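PDB 5BSZ: N-methyltransferase from Streptoalloteichus sp. ATCC 53650, which probably transfers a methyl group from S-adenosylmethionine to the amino group of a trideoxysugar on the way to kedarcidin. Local coordinates for residues A48-D53 / F69-G74. Numbering follows the deposited sequence.
Sequences ARSLLD and FPDAAG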
loop_
_atom_site.group_PDB
_atom_site.type_symbol
_atom_site.label_atom_id
_atom_site.label_comp_id
_atom_site.label_asym_id
_atom_site.label_seq_id
_atom_site.Cartn_x
_atom_site.Cartn_y
_atom_site.Cartn_z
ATOM N N ALA A 48 -22.292 36.525 -28.569
ATOM C CA ALA A 48 -21.104 35.674 -28.318
ATOM C C ALA A 48 -21.241 34.320 -29.003
ATOM O O ALA A 48 -22.266 33.627 -28.826
ATOM C CB ALA A 48 -20.934 35.463 -26.810
ATOM N N ARG A 49 -20.231 33.877 -29.755
ATOM C CA ARG A 49 -20.356 32.554 -30.418
ATOM C C ARG A 49 -19.134 31.657 -30.324
ATOM O O ARG A 49 -19.169 30.497 -30.737
ATOM C CB ARG A 49 -20.761 32.682 -31.891
ATOM C CG ARG A 49 -19.750 33.365 -32.785
ATOM C CD ARG A 49 -20.124 33.431 -34.275
ATOM N NE ARG A 49 -20.594 32.207 -34.937
ATOM C CZ ARG A 49 -19.891 31.262 -35.567
ATOM N NH1 ARG A 49 -20.573 30.264 -36.128
ATOM N NH2 ARG A 49 -18.549 31.227 -35.652
ATOM N N SER A 50 -18.043 32.211 -29.806
ATOM C CA SER A 50 -16.820 31.473 -29.614
ATOM C C SER A 50 -16.450 31.441 -28.127
ATOM O O SER A 50 -16.651 32.415 -27.405
ATOM C CB SER A 50 -15.658 32.066 -30.403
ATOM O OG SER A 50 -15.330 33.355 -29.982
ATOM N N LEU A 51 -15.915 30.294 -27.720
ATOM C CA LEU A 51 -15.638 30.042 -26.279
ATOM C C LEU A 51 -14.440 29.114 -26.118
ATOM O O LEU A 51 -14.317 28.077 -26.809
ATOM C CB LEU A 51 -16.862 29.429 -25.603
ATOM C CG LEU A 51 -16.692 29.148 -24.088
ATOM C CD1 LEU A 51 -17.964 29.457 -23.341
ATOM C CD2 LEU A 51 -16.278 27.723 -23.834
ATOM N N LEU A 52 -13.560 29.486 -25.192
ATOM C CA LEU A 52 -12.492 28.613 -24.731
ATOM C C LEU A 52 -12.656 28.167 -23.261
ATOM O O LEU A 52 -12.875 29.003 -22.397
ATOM C CB LEU A 52 -11.178 29.349 -24.888
ATOM C CG LEU A 52 -9.969 28.673 -24.238
ATOM C CD1 LEU A 52 -9.514 27.467 -25.038
ATOM C CD2 LEU A 52 -8.786 29.555 -23.973
ATOM N N ASP A 53 -12.662 26.855 -23.026
ATOM C CA ASP A 53 -12.739 26.270 -21.676
ATOM C C ASP A 53 -11.358 25.756 -21.256
ATOM O O ASP A 53 -10.777 24.819 -21.837
ATOM C CB ASP A 53 -13.819 25.193 -21.606
ATOM C CG ASP A 53 -14.028 24.617 -20.189
ATOM O OD1 ASP A 53 -13.728 25.352 -19.216
ATOM O OD2 ASP A 53 -14.496 23.449 -20.089
ATOM N N PHE A 69 -22.109 27.979 -28.564
ATOM C CA PHE A 69 -20.842 28.613 -28.867
ATOM C C PHE A 69 -20.135 27.682 -29.843
ATOM O O PHE A 69 -19.205 26.971 -29.470
ATOM C CB PHE A 69 -20.012 28.855 -27.608
ATOM C CG PHE A 69 -20.705 29.739 -26.607
ATOM C CD1 PHE A 69 -20.720 31.110 -26.761
ATOM C CD2 PHE A 69 -21.348 29.177 -25.520
ATOM C CE1 PHE A 69 -21.371 31.909 -25.834
ATOM C CE2 PHE A 69 -22.005 29.952 -24.587
ATOM C CZ PHE A 69 -22.019 31.325 -24.737
ATOM N N PRO A 70 -20.635 27.628 -31.092
ATOM C CA PRO A 70 -20.178 26.583 -32.023
ATOM C C PRO A 70 -18.688 26.693 -32.382
ATOM O O PRO A 70 -18.123 25.719 -32.829
ATOM C CB PRO A 70 -21.102 26.780 -33.247
ATOM C CG PRO A 70 -21.560 28.222 -33.178
ATOM C CD PRO A 70 -21.739 28.418 -31.675
ATOM N N ASP A 71 -18.031 27.822 -32.164
ATOM C CA ASP A 71 -16.583 27.945 -32.479
ATOM C C ASP A 71 -15.864 27.865 -31.100
ATOM O O ASP A 71 -15.629 28.872 -30.428
ATOM C CB ASP A 71 -16.343 29.258 -33.232
ATOM C CG ASP A 71 -14.884 29.658 -33.381
ATOM O OD1 ASP A 71 -13.990 28.789 -33.350
ATOM O OD2 ASP A 71 -14.607 30.889 -33.518
ATOM N N ALA A 72 -15.529 26.641 -30.699
ATOM C CA ALA A 72 -15.085 26.386 -29.311
ATOM C C ALA A 72 -13.728 25.703 -29.290
ATOM O O ALA A 72 -13.292 25.085 -30.295
ATOM C CB ALA A 72 -16.111 25.514 -28.594
ATOM N N ALA A 73 -13.081 25.764 -28.124
ATOM C CA ALA A 73 -11.828 25.047 -27.909
ATOM C C ALA A 73 -11.647 24.729 -26.436
ATOM O O ALA A 73 -12.304 25.333 -25.567
ATOM C CB ALA A 73 -10.604 25.821 -28.389
ATOM N N GLY A 74 -10.737 23.794 -26.192
ATOM C CA GLY A 74 -10.329 23.488 -24.804
ATOM C C GLY A 74 -8.838 23.605 -24.596
ATOM O O GLY A 74 -8.056 23.537 -25.562
HETATM O O HOH W 1 -16.438 32.775 -34.204
#
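D71 OD2 is gripped by two groups: a water that donates to it at 2.7 Å and accepts from R49 NH2 in the plane of the guanidinium, and R106 in a salt bridge. The water spans R49 NH2 and D71 OD2, which at 4.5 Å are beyond a salt bridge. The two strands belong to the beta-alpha-beta unit 50-54, 60-65, 71-76 of a Rossmann-like methyltransferase sheet. Their directions differ by 10°, and the backbone ladder confirms parallel pairing: D71 N to R49 O, L51 N to D71 O, A73 N to L51 O (2.9 Å) and D53 N to A73 O. Strand 110-113 pairs with S50 and L52 on the other flank, so 50-53 runs inside the sheet. Near the C-terminal end of strand 50-54 the D53 side chain is about 5 Å from the bound S-adenosyl-L-homocysteine. One face carries L51 and A72 against L62 of helix 60-65. L51 turns CG away from its own N (chi1 -179°), which helps carry CD1 over the F69 ring, offset toward the rim, in a CH-pi contact 4.3 Å from the centroid and 19° off the normal. A48 CB meets the edge of that ring in its plane, 3.7 Å from F69 CE1.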